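Local atomic coordinates of cysteine synthase 3 (Entamoeba histolytica, PDB entry 6KR5), a protein that is an O-acetylserine sulfhydrylase, a pyridoxal-5'-phosphate enzyme of the class that makes L-cysteine from O-acetyl-L-serine and sulfide. Residues 45-50 against 174-179; 62-67 against 165-170; 15-20 against 51-56; 214-219 against 281-286; 66-69 against 73-76. All blocks are in the same frame, centred on the assembly; numbering follows the deposited sequence. Where two conformers were deposited one is given.

Contact 1. Residues 45-50 against 174-179; sequences LVKLEC and NEIWED
Lys47 reaches from strand 43-48 to Glu175 and Ile176 of helix 169-179, joining the large mixed sheet to a covering helix in this fold type II pyridoxal-phosphate enzyme. The residues before it hold the strand in place. Leu45 is bonded through its backbone to Ile302 and Ile304 of strand 301-306, and Val46 to Val27 of the antiparallel strand 26-28; both are apolar, as befits a buried sheet. Lys47 then turns its side chain to the helix. CG lies anti to the backbone N (chi1 -173°), the chain runs straight as far as CE, and a bend at the last torsion (67°) swings NZ to Glu175. On the way CD packs on Ile176 CG1 at 3.7 Å, so the aliphatic stem of a lysine serves as a hydrophobic neighbour. The ammonium forms a salt bridge with Glu175, NZ to OE1 2.8 Å, on the anti lone pair of that oxygen; the two side chains cross at about a right angle. NZ also bonds Thr24 OG1 and water 1, 2.8 Å from NZ, which gives a hydrogen to Asp179 OD2 at 2.7 Å. A buried charge is thus met by several polar partners, and the nearby acids would probably stabilise its protonated form. Leu48 turns to Val27 and to Ile17 of the second subunit. Past the strand, Glu49 shares Arg60 with Glu175: each carboxylate makes a salt bridge to that guanidinium, which probably eases the approach of two acids whose atoms Glu49 OE2 and Glu175 OE1 lie 4.9 Å apart.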
# COMPACT_ATOMS: atom_id res chain seq x y z
N LEU B 45 -5.90 19.42 -1.58
CA LEU B 45 -5.09 18.34 -2.12
C LEU B 45 -4.58 17.47 -0.99
O LEU B 45 -4.20 17.99 0.06
CB LEU B 45 -3.89 18.89 -2.91
CG LEU B 45 -4.21 19.99 -3.91
CD1 LEU B 45 -2.89 20.48 -4.53
CD2 LEU B 45 -5.18 19.47 -4.98
N VAL B 46 -4.56 16.16 -1.21
CA VAL B 46 -4.09 15.21 -0.20
C VAL B 46 -2.82 14.54 -0.69
O VAL B 46 -2.74 14.08 -1.84
CB VAL B 46 -5.18 14.17 0.15
CG1 VAL B 46 -6.27 14.83 0.98
CG2 VAL B 46 -5.76 13.49 -1.08
N LYS B 47 -1.82 14.47 0.18
CA LYS B 47 -0.55 13.83 -0.13
C LYS B 47 -0.56 12.43 0.48
O LYS B 47 -0.68 12.29 1.70
CB LYS B 47 0.64 14.63 0.40
CG LYS B 47 1.97 14.06 -0.07
CD LYS B 47 3.10 15.05 0.02
CE LYS B 47 4.40 14.44 -0.49
NZ LYS B 47 4.45 14.11 -1.95
N LEU B 48 -0.47 11.41 -0.37
CA LEU B 48 -0.78 10.03 0.03
C LEU B 48 0.49 9.30 0.42
O LEU B 48 1.12 8.62 -0.40
CB LEU B 48 -1.53 9.32 -1.09
CG LEU B 48 -2.73 10.13 -1.55
CD1 LEU B 48 -3.45 9.35 -2.63
CD2 LEU B 48 -3.66 10.36 -0.40
N GLU B 49 0.84 9.38 1.71
CA GLU B 49 2.03 8.68 2.19
C GLU B 49 1.82 7.18 2.24
O GLU B 49 2.78 6.43 2.46
CB GLU B 49 2.45 9.25 3.54
CG GLU B 49 2.92 10.70 3.41
CD GLU B 49 4.17 10.80 2.54
OE1 GLU B 49 5.16 10.11 2.90
OE2 GLU B 49 4.18 11.55 1.53
N CYS B 50 0.59 6.71 2.00
CA CYS B 50 0.36 5.29 1.84
C CYS B 50 1.07 4.72 0.61
O CYS B 50 1.20 3.50 0.50
CB CYS B 50 -1.13 5.04 1.73
SG CYS B 50 -1.55 3.32 1.58
N ASN B 174 9.82 19.27 -0.76
CA ASN B 174 10.17 19.53 -2.15
C ASN B 174 9.14 18.95 -3.10
O ASN B 174 8.80 19.58 -4.12
CB ASN B 174 11.55 18.96 -2.49
CG ASN B 174 11.97 19.31 -3.91
OD1 ASN B 174 12.05 20.49 -4.25
ND2 ASN B 174 12.23 18.30 -4.73
N GLU B 175 8.64 17.75 -2.80
CA GLU B 175 7.58 17.17 -3.61
C GLU B 175 6.35 18.06 -3.64
O GLU B 175 5.75 18.26 -4.71
CB GLU B 175 7.22 15.78 -3.08
CG GLU B 175 8.34 14.77 -3.25
CD GLU B 175 8.20 13.57 -2.33
OE1 GLU B 175 7.05 13.20 -2.03
OE2 GLU B 175 9.23 13.00 -1.94
N ILE B 176 5.94 18.61 -2.49
CA ILE B 176 4.80 19.52 -2.48
C ILE B 176 5.11 20.77 -3.29
O ILE B 176 4.28 21.26 -4.06
CB ILE B 176 4.40 19.87 -1.04
CG1 ILE B 176 3.88 18.62 -0.32
CG2 ILE B 176 3.35 20.99 -1.04
CD1 ILE B 176 3.87 18.76 1.18
N TRP B 177 6.32 21.31 -3.11
CA TRP B 177 6.71 22.52 -3.84
C TRP B 177 6.65 22.29 -5.34
O TRP B 177 6.06 23.08 -6.08
CB TRP B 177 8.10 22.96 -3.41
CG TRP B 177 8.48 24.27 -4.01
CD1 TRP B 177 9.40 24.49 -4.99
CD2 TRP B 177 7.90 25.54 -3.70
NE1 TRP B 177 9.45 25.84 -5.30
CE2 TRP B 177 8.54 26.50 -4.51
CE3 TRP B 177 6.92 25.97 -2.79
CZ2 TRP B 177 8.23 27.86 -4.45
CZ3 TRP B 177 6.61 27.31 -2.74
CH2 TRP B 177 7.26 28.25 -3.56
N GLU B 178 7.25 21.19 -5.80
CA GLU B 178 7.29 20.92 -7.24
C GLU B 178 5.90 20.57 -7.78
O GLU B 178 5.49 21.08 -8.83
CB GLU B 178 8.28 19.79 -7.53
CG GLU B 178 9.74 20.15 -7.34
CD GLU B 178 10.28 21.04 -8.44
OE1 GLU B 178 9.80 20.92 -9.59
OE2 GLU B 178 11.18 21.86 -8.16
N ASP B 179 5.17 19.69 -7.09
CA ASP B 179 3.88 19.24 -7.61
C ASP B 179 2.89 20.40 -7.71
O ASP B 179 2.07 20.43 -8.65
CB ASP B 179 3.32 18.11 -6.74
CG ASP B 179 4.09 16.81 -6.89
OD1 ASP B 179 4.93 16.71 -7.81
OD2 ASP B 179 3.85 15.89 -6.09
O HOH W 1 3.49 16.31 -3.45

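Contact 2. Residues 62-67 against 165-170; sequences GFNIIY and NTAAHV
Asn64 and Ile65, neighbours on helix 58-72, meet residues 165-168 where helix 163-167 gives way to helix 169-179, a helix-to-helix packing beside the cofactor site of the fold type II enzyme. The closest backbones are those of Asn64 and Ala168, their CA atoms 5.7 Å apart, and alanine suits so near an approach because its side chain ends at CB. Asn64 CB touches Ala168 CB at 3.9 Å. With CG anti to the backbone N (chi1 -158°), the amide of Asn64 extends across the gap, and its ND2 comes within 3.8 Å of Ala167 CB. That is a packing contact; the polar work of ND2 is a hydrogen bond to the backbone O of Asp164, one residue ahead of the segment. Ile65 adds a hydrocarbon flank: its CG1 lies 3.9 Å from the backbone N of Asn165, and CD1 is 4.2 Å from Asn165 CB.

Farther out, the facing turn is shaped by successive backbone bonds from each residue to the third one before it, Ala168 N to Asn165 O, His169 N to Thr166 O and Val170 N to Ala167 O. The side chain of Asn165, which also packs on Val61 of helix 58-72, lies about 5 Å from the bound pyridoxal-5'-phosphate. Its amide is fixed by two partners, which suits asparagine, since its NH2 has two hydrogens to give: ND2 is hydrogen-bonded to both Thr193 OG1 and Gln159 O.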
# COMPACT_ATOMS: atom_id res chain seq x y z
N GLY B 62 12.20 6.16 9.12
CA GLY B 62 13.09 5.06 9.44
C GLY B 62 14.28 5.01 8.51
O GLY B 62 15.42 4.77 8.94
N PHE B 63 14.04 5.27 7.23
CA PHE B 63 15.13 5.31 6.26
C PHE B 63 16.15 6.38 6.62
O PHE B 63 17.35 6.11 6.70
CB PHE B 63 14.60 5.56 4.86
CG PHE B 63 15.69 5.86 3.87
CD1 PHE B 63 16.47 4.84 3.37
CD2 PHE B 63 15.96 7.16 3.49
CE1 PHE B 63 17.49 5.10 2.47
CE2 PHE B 63 16.99 7.43 2.60
CZ PHE B 63 17.75 6.41 2.09
N ASN B 64 15.69 7.62 6.82
CA ASN B 64 16.68 8.68 7.03
C ASN B 64 17.37 8.59 8.38
O ASN B 64 18.55 8.95 8.49
CB ASN B 64 16.07 10.07 6.86
CG ASN B 64 17.13 11.10 6.53
OD1 ASN B 64 17.85 10.95 5.54
ND2 ASN B 64 17.28 12.11 7.39
N ILE B 65 16.67 8.16 9.43
CA ILE B 65 17.33 7.98 10.73
C ILE B 65 18.49 7.00 10.59
O ILE B 65 19.60 7.26 11.06
CB ILE B 65 16.31 7.51 11.78
CG1 ILE B 65 15.48 8.71 12.26
CG2 ILE B 65 17.00 6.81 12.95
CD1 ILE B 65 14.32 8.34 13.12
N ILE B 66 18.27 5.88 9.90
CA ILE B 66 19.32 4.88 9.78
C ILE B 66 20.38 5.31 8.78
O ILE B 66 21.58 5.17 9.04
CB ILE B 66 18.68 3.53 9.41
CG1 ILE B 66 17.84 3.03 10.59
CG2 ILE B 66 19.76 2.51 9.08
CD1 ILE B 66 16.90 1.90 10.22
N TYR B 67 19.96 5.85 7.63
CA TYR B 67 20.91 6.26 6.60
C TYR B 67 21.87 7.32 7.13
O TYR B 67 23.09 7.21 6.95
CB TYR B 67 20.14 6.81 5.40
CG TYR B 67 20.96 7.07 4.15
CD1 TYR B 67 22.01 6.23 3.80
CD2 TYR B 67 20.64 8.12 3.31
CE1 TYR B 67 22.73 6.46 2.64
CE2 TYR B 67 21.37 8.36 2.16
CZ TYR B 67 22.41 7.53 1.83
OH TYR B 67 23.13 7.77 0.68
N ASN B 165 14.78 12.53 11.73
CA ASN B 165 13.35 12.40 11.45
C ASN B 165 12.87 13.62 10.67
O ASN B 165 12.42 13.52 9.52
CB ASN B 165 12.61 12.21 12.78
CG ASN B 165 11.08 12.25 12.65
OD1 ASN B 165 10.52 12.66 11.64
ND2 ASN B 165 10.41 11.81 13.72
N THR B 166 12.99 14.81 11.28
CA THR B 166 12.59 16.06 10.64
C THR B 166 13.22 16.22 9.26
O THR B 166 12.55 16.62 8.30
CB THR B 166 12.99 17.21 11.56
OG1 THR B 166 12.55 16.89 12.88
CG2 THR B 166 12.37 18.52 11.11
N ALA B 167 14.51 15.89 9.15
CA ALA B 167 15.25 16.11 7.90
C ALA B 167 14.74 15.25 6.75
O ALA B 167 14.94 15.61 5.58
CB ALA B 167 16.74 15.83 8.14
N ALA B 168 14.09 14.12 7.04
CA ALA B 168 13.51 13.31 5.95
C ALA B 168 12.54 14.12 5.12
O ALA B 168 12.32 13.82 3.93
CB ALA B 168 12.79 12.09 6.53
N HIS B 169 11.95 15.15 5.71
CA HIS B 169 10.87 15.87 5.06
C HIS B 169 11.36 17.01 4.19
O HIS B 169 10.54 17.77 3.65
CB HIS B 169 9.90 16.33 6.13
CG HIS B 169 9.21 15.19 6.78
ND1 HIS B 169 8.30 14.40 6.10
CD2 HIS B 169 9.33 14.65 8.02
CE1 HIS B 169 7.86 13.45 6.91
NE2 HIS B 169 8.47 13.58 8.08
N VAL B 170 12.68 17.14 4.01
CA VAL B 170 13.17 17.94 2.89
C VAL B 170 12.57 17.42 1.60
O VAL B 170 12.12 18.19 0.74
CB VAL B 170 14.71 17.93 2.86
CG1 VAL B 170 15.22 18.67 1.62
CG2 VAL B 170 15.26 18.56 4.12

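Contact 3. Residues 15-20 against 51-56; sequences HNILET and FNPMSS
Pro53 presses its ring against both Ile17 and Thr20. CB meets the isoleucine, 3.6 Å from Ile17 CG1 and 3.8 Å from Ile17 CD1. CG, next round the ring, comes to 3.4 Å from Thr20 OG1, and CD lies 3.6 Å from the same oxygen. The ring therefore lies alongside a 3-10 turn, with the isoleucine at CB and the threonine hydroxyl against CB, CG and CD.

That hydroxyl is already engaged: Thr20 OG1 donates to Ile17 O at 2.8 Å, in the carbonyl plane and on a lone pair, while Thr20 N bonds the same oxygen. A chi1 of 72°, which sets OG1 between the backbone N and carbonyl carbon, bends the hydroxyl back onto its own turn. Proline suits its place too, since it is the second residue of a type I turn from Asn52 to Ser55 and its ring holds phi near the required value (-57°).

The two loops meet in a buried place between secondary structures: Pro53 also touches Asp59 of helix 58-72 and Gln95 of helix 88-100, Thr20 rests on Tyr14 of strand 13-14, and Phe51 of the second subunit packs against Thr20 from across the dimer interface.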
# COMPACT_ATOMS: atom_id res chain seq x y z
N HIS B 15 17.28 0.37 -7.54
CA HIS B 15 18.28 -0.62 -7.14
C HIS B 15 17.85 -1.45 -5.95
O HIS B 15 18.40 -2.53 -5.74
CB HIS B 15 19.61 0.06 -6.82
CG HIS B 15 20.23 0.74 -8.01
ND1 HIS B 15 20.32 2.10 -8.12
CD2 HIS B 15 20.79 0.23 -9.13
CE1 HIS B 15 20.90 2.41 -9.27
NE2 HIS B 15 21.20 1.29 -9.90
N ASN B 16 16.92 -0.96 -5.15
CA ASN B 16 16.38 -1.69 -4.01
C ASN B 16 15.13 -0.96 -3.57
O ASN B 16 14.82 0.13 -4.06
CB ASN B 16 17.39 -1.79 -2.87
CG ASN B 16 17.88 -0.44 -2.43
OD1 ASN B 16 17.11 0.37 -1.91
ND2 ASN B 16 19.16 -0.16 -2.66
N ILE B 17 14.42 -1.55 -2.61
CA ILE B 17 13.12 -1.01 -2.22
C ILE B 17 13.27 0.37 -1.58
O ILE B 17 12.34 1.18 -1.64
CB ILE B 17 12.38 -2.01 -1.31
CG1 ILE B 17 10.89 -1.65 -1.20
CG2 ILE B 17 13.02 -2.13 0.08
CD1 ILE B 17 10.17 -1.71 -2.52
N LEU B 18 14.42 0.67 -0.96
CA LEU B 18 14.55 1.97 -0.31
C LEU B 18 14.50 3.10 -1.32
O LEU B 18 14.06 4.21 -0.99
CB LEU B 18 15.85 2.04 0.48
CG LEU B 18 16.01 0.93 1.52
CD1 LEU B 18 17.25 1.21 2.36
CD2 LEU B 18 14.79 0.86 2.42
N GLU B 19 14.92 2.85 -2.56
CA GLU B 19 14.90 3.89 -3.58
C GLU B 19 13.50 4.23 -4.05
O GLU B 19 13.34 5.23 -4.76
CB GLU B 19 15.76 3.48 -4.77
CG GLU B 19 17.23 3.35 -4.40
CD GLU B 19 18.17 3.35 -5.60
OE1 GLU B 19 17.73 3.03 -6.72
OE2 GLU B 19 19.36 3.68 -5.39
N THR B 20 12.49 3.44 -3.69
CA THR B 20 11.11 3.78 -4.01
C THR B 20 10.43 4.62 -2.93
O THR B 20 9.28 5.01 -3.11
CB THR B 20 10.24 2.53 -4.25
OG1 THR B 20 10.00 1.85 -3.01
CG2 THR B 20 10.87 1.58 -5.25
N PHE B 51 1.53 5.58 -0.30
CA PHE B 51 2.23 5.10 -1.49
C PHE B 51 3.68 4.71 -1.23
O PHE B 51 4.33 4.18 -2.13
CB PHE B 51 2.14 6.14 -2.61
CG PHE B 51 0.89 6.02 -3.44
CD1 PHE B 51 -0.32 6.44 -2.93
CD2 PHE B 51 0.94 5.52 -4.72
CE1 PHE B 51 -1.47 6.34 -3.69
CE2 PHE B 51 -0.21 5.41 -5.48
CZ PHE B 51 -1.41 5.83 -4.96
N ASN B 52 4.21 4.96 -0.03
CA ASN B 52 5.51 4.42 0.31
C ASN B 52 5.47 2.89 0.30
O ASN B 52 4.39 2.29 0.45
CB ASN B 52 5.94 4.94 1.68
CG ASN B 52 6.41 6.38 1.62
OD1 ASN B 52 7.46 6.67 1.04
ND2 ASN B 52 5.64 7.30 2.19
N PRO B 53 6.61 2.23 0.09
CA PRO B 53 6.59 0.75 -0.04
C PRO B 53 5.97 0.02 1.14
O PRO B 53 5.30 -1.00 0.94
CB PRO B 53 8.07 0.39 -0.21
CG PRO B 53 8.85 1.64 0.17
CD PRO B 53 7.95 2.78 -0.18
N MET B 54 6.18 0.49 2.38
CA MET B 54 5.47 -0.08 3.51
C MET B 54 4.36 0.86 4.01
O MET B 54 3.90 0.74 5.15
CB MET B 54 6.44 -0.47 4.62
CG MET B 54 7.11 -1.84 4.38
SD MET B 54 5.97 -3.19 3.96
CE MET B 54 4.92 -3.16 5.42
N SER B 55 3.92 1.76 3.14
CA SER B 55 2.59 2.36 3.20
C SER B 55 2.39 3.32 4.36
O SER B 55 1.25 3.54 4.80
CB SER B 55 1.51 1.27 3.22
OG SER B 55 1.66 0.45 2.08
N SER B 56 3.45 3.96 4.84
CA SER B 56 3.26 5.08 5.75
C SER B 56 4.40 6.06 5.61
O SER B 56 5.46 5.75 5.06
CB SER B 56 3.13 4.64 7.21
OG SER B 56 4.40 4.62 7.85

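Contact 4. Residues 214-219 against 281-286; sequences VAVEPA and SGAAIL
The peptide group joining Ala283 to Ala284 is the flat surface that Val216 meets, and the valine comes to it over a face. Val216 CG1 stands about 3.9 Å above the peptide plane, almost over Ala283 O. No hydrogen bond crosses here. The methyl simply covers a peptide whose polar atoms point along the helix. Val216 CG1 also touches Ala283 CB, at 4.1 Å, so one branch of the valine meets both backbone and side chain.

That branch is brought there by a chi1 of -179°, with CG1 trans to the backbone nitrogen. The arrangement is helix-on-sheet packing in the domain built on the larger, mixed sheet, as in other fold type II enzymes: strand 212-218 lies between strands 186-190 and 253-257, and helix 279-292 runs over the valine. Small residues suit the helix face, because Val216 CA and Ala284 CA come within 6.3 Å of each other, while beta-branched valine is at home in a strand. Val216 also packs on Val188, Ala190 and Ile257, and Ala283 in turn leans on Ala262 of helix 259-273. Glu217, next in the strand, has its CB on the side away from the helix, and its carboxylate is hydrogen-bonded to Leu224 N and Ser225 OG.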
# COMPACT_ATOMS: atom_id res chain seq x y z
N VAL B 214 -0.52 24.35 9.67
CA VAL B 214 -1.60 23.96 10.57
C VAL B 214 -1.26 22.61 11.19
O VAL B 214 -1.15 21.60 10.47
CB VAL B 214 -2.95 23.89 9.83
CG1 VAL B 214 -4.06 23.42 10.76
CG2 VAL B 214 -3.29 25.26 9.22
N ALA B 215 -1.12 22.57 12.51
CA ALA B 215 -0.90 21.33 13.24
C ALA B 215 -2.23 20.80 13.76
O ALA B 215 -3.07 21.59 14.22
CB ALA B 215 0.08 21.54 14.40
N VAL B 216 -2.41 19.48 13.73
CA VAL B 216 -3.66 18.84 14.13
C VAL B 216 -3.38 17.87 15.27
O VAL B 216 -2.41 17.11 15.23
CB VAL B 216 -4.31 18.11 12.94
CG1 VAL B 216 -5.63 17.44 13.32
CG2 VAL B 216 -4.49 19.07 11.78
N GLU B 217 -4.23 17.89 16.29
CA GLU B 217 -4.07 17.00 17.42
C GLU B 217 -5.45 16.56 17.91
O GLU B 217 -6.45 17.21 17.59
CB GLU B 217 -3.27 17.67 18.56
CG GLU B 217 -3.88 18.93 19.13
CD GLU B 217 -3.07 19.49 20.30
OE1 GLU B 217 -2.08 18.86 20.72
OE2 GLU B 217 -3.44 20.57 20.80
N PRO B 218 -5.52 15.47 18.67
CA PRO B 218 -6.83 15.04 19.18
C PRO B 218 -7.41 16.04 20.17
O PRO B 218 -6.71 16.53 21.07
CB PRO B 218 -6.53 13.69 19.87
CG PRO B 218 -5.16 13.28 19.39
CD PRO B 218 -4.44 14.57 19.11
N ALA B 219 -8.70 16.32 20.01
CA ALA B 219 -9.36 17.20 20.97
C ALA B 219 -9.26 16.66 22.38
O ALA B 219 -9.23 17.43 23.35
CB ALA B 219 -10.83 17.40 20.58
N SER B 281 -5.30 10.48 9.12
CA SER B 281 -5.65 11.12 7.86
C SER B 281 -7.06 11.71 7.91
O SER B 281 -7.30 12.80 7.37
CB SER B 281 -5.55 10.10 6.73
OG SER B 281 -4.22 9.69 6.51
N GLY B 282 -7.99 10.99 8.54
CA GLY B 282 -9.31 11.55 8.77
C GLY B 282 -9.26 12.82 9.59
O GLY B 282 -9.96 13.80 9.30
N ALA B 283 -8.41 12.84 10.63
CA ALA B 283 -8.27 14.04 11.45
C ALA B 283 -7.70 15.18 10.62
O ALA B 283 -8.24 16.29 10.63
CB ALA B 283 -7.39 13.75 12.66
N ALA B 284 -6.62 14.90 9.88
CA ALA B 284 -6.01 15.93 9.05
C ALA B 284 -6.99 16.45 8.00
O ALA B 284 -7.08 17.66 7.79
CB ALA B 284 -4.74 15.39 8.38
N ILE B 285 -7.73 15.55 7.34
CA ILE B 285 -8.64 16.00 6.29
C ILE B 285 -9.74 16.88 6.88
O ILE B 285 -10.06 17.93 6.33
CB ILE B 285 -9.22 14.80 5.52
CG1 ILE B 285 -8.15 14.23 4.60
CG2 ILE B 285 -10.45 15.23 4.69
CD1 ILE B 285 -8.49 12.92 3.92
N LEU B 286 -10.30 16.48 8.03
CA LEU B 286 -11.35 17.31 8.61
C LEU B 286 -10.82 18.69 8.99
O LEU B 286 -11.47 19.71 8.72
CB LEU B 286 -11.97 16.62 9.82
CG LEU B 286 -13.06 17.43 10.54
CD1 LEU B 286 -14.14 17.85 9.57
CD2 LEU B 286 -13.65 16.61 11.67

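Contact 5. Residues 66-69 against 73-76; sequences IYQA and GRLK
Leu75 carries its CG trans to the backbone nitrogen (chi1 -172°), which lays its side chain back along helix 58-72; Arg74 instead bends at chi3 (-74°) and folds its guanidinium over Ala69. Leu75 CB packs on Ala69 CB at 3.8 Å, and Leu75 CD2 reaches Ile66 CG2, one helical turn earlier, at 3.9 Å. A branched apolar residue suits this spot, with Ile81 and Phe155 also against it. The guanidinium has Ala69 CA over one face, 3.8 Å from Arg74 NH2, and Gln68 CG at its edge, close to its plane. The Gln68 amide is nearly coplanar with it, yet their polar ends are tied to a common third party: Arg74 NH2 makes salt bridges to Asp72 and Asp164, and Gln68 NE2 bonds Asp72.

In the backbone, Ala69 O takes a hydrogen bond from Leu75 N at 3.1 Å and a weak one from Arg74 N. The chain can double back like this because Gly73 adopts a positive phi (82°), where the absence of a side chain spares it a clash with the preceding carbonyl. A helix end of this kind, with a positive-phi glycine and two bonds back into the last turn, is a Schellman motif.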
# COMPACT_ATOMS: atom_id res chain seq x y z
N ILE B 66 18.27 5.88 9.90
CA ILE B 66 19.32 4.88 9.78
C ILE B 66 20.38 5.31 8.78
O ILE B 66 21.58 5.17 9.04
CB ILE B 66 18.68 3.53 9.41
CG1 ILE B 66 17.84 3.03 10.59
CG2 ILE B 66 19.76 2.51 9.08
CD1 ILE B 66 16.90 1.90 10.22
N TYR B 67 19.96 5.85 7.63
CA TYR B 67 20.91 6.26 6.60
C TYR B 67 21.87 7.32 7.13
O TYR B 67 23.09 7.21 6.95
CB TYR B 67 20.14 6.81 5.40
CG TYR B 67 20.96 7.07 4.15
CD1 TYR B 67 22.01 6.23 3.80
CD2 TYR B 67 20.64 8.12 3.31
CE1 TYR B 67 22.73 6.46 2.64
CE2 TYR B 67 21.37 8.36 2.16
CZ TYR B 67 22.41 7.53 1.83
OH TYR B 67 23.13 7.77 0.68
N GLN B 68 21.33 8.34 7.78
CA GLN B 68 22.21 9.40 8.26
C GLN B 68 23.13 8.89 9.36
O GLN B 68 24.31 9.29 9.42
CB GLN B 68 21.39 10.58 8.77
CG GLN B 68 22.25 11.84 8.98
CD GLN B 68 22.79 12.38 7.66
OE1 GLN B 68 22.04 12.58 6.71
NE2 GLN B 68 24.10 12.62 7.60
N ALA B 69 22.63 8.00 10.22
CA ALA B 69 23.48 7.46 11.28
C ALA B 69 24.63 6.66 10.70
O ALA B 69 25.76 6.73 11.20
CB ALA B 69 22.66 6.60 12.25
N GLY B 73 28.66 7.74 10.98
CA GLY B 73 29.41 6.86 11.85
C GLY B 73 28.78 6.61 13.19
O GLY B 73 29.39 5.97 14.05
N ARG B 74 27.55 7.09 13.42
CA ARG B 74 26.87 6.81 14.67
C ARG B 74 26.32 5.40 14.72
O ARG B 74 26.08 4.87 15.81
CB ARG B 74 25.74 7.82 14.90
CG ARG B 74 26.26 9.17 15.38
CD ARG B 74 25.13 10.17 15.54
NE ARG B 74 24.64 10.65 14.25
CZ ARG B 74 23.39 10.52 13.83
NH1 ARG B 74 22.48 9.94 14.59
NH2 ARG B 74 23.05 10.99 12.65
N LEU B 75 26.10 4.79 13.55
CA LEU B 75 25.75 3.39 13.42
C LEU B 75 26.86 2.72 12.64
O LEU B 75 27.18 3.15 11.53
CB LEU B 75 24.40 3.24 12.71
CG LEU B 75 23.74 1.86 12.64
CD1 LEU B 75 23.59 1.22 14.01
CD2 LEU B 75 22.38 1.97 11.95
N LYS B 76 27.49 1.70 13.24
CA LYS B 76 28.63 1.00 12.68
C LYS B 76 28.39 -0.50 12.74
O LYS B 76 27.63 -0.97 13.59
CB LYS B 76 29.92 1.34 13.45
CG LYS B 76 30.60 2.62 12.99
CD LYS B 76 31.61 3.14 14.01
CE LYS B 76 30.96 3.44 15.35
NZ LYS B 76 31.63 4.58 16.05

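From the N terminus, residues 15-20 open contact 3, which closes at 51-56 after the chain has passed through strands 26-28 and 43-48. Contact 1 starts within that loop, at 45-50, and ends far beyond it, at 174-179, so the two cross; they touch where Cys50 meets Ser55. Inside the long loop of contact 1 lie contacts 2 and 5, both starting on helix 58-72: contact 5 closes at once, at the helix end, whereas contact 2 waits until 165-170. Contact 4 follows in series, tying helix 279-292 to strand 212-218 of the mixed sheet that contact 1 also reaches. Contacts 1, 2 and 3 all border the second subunit.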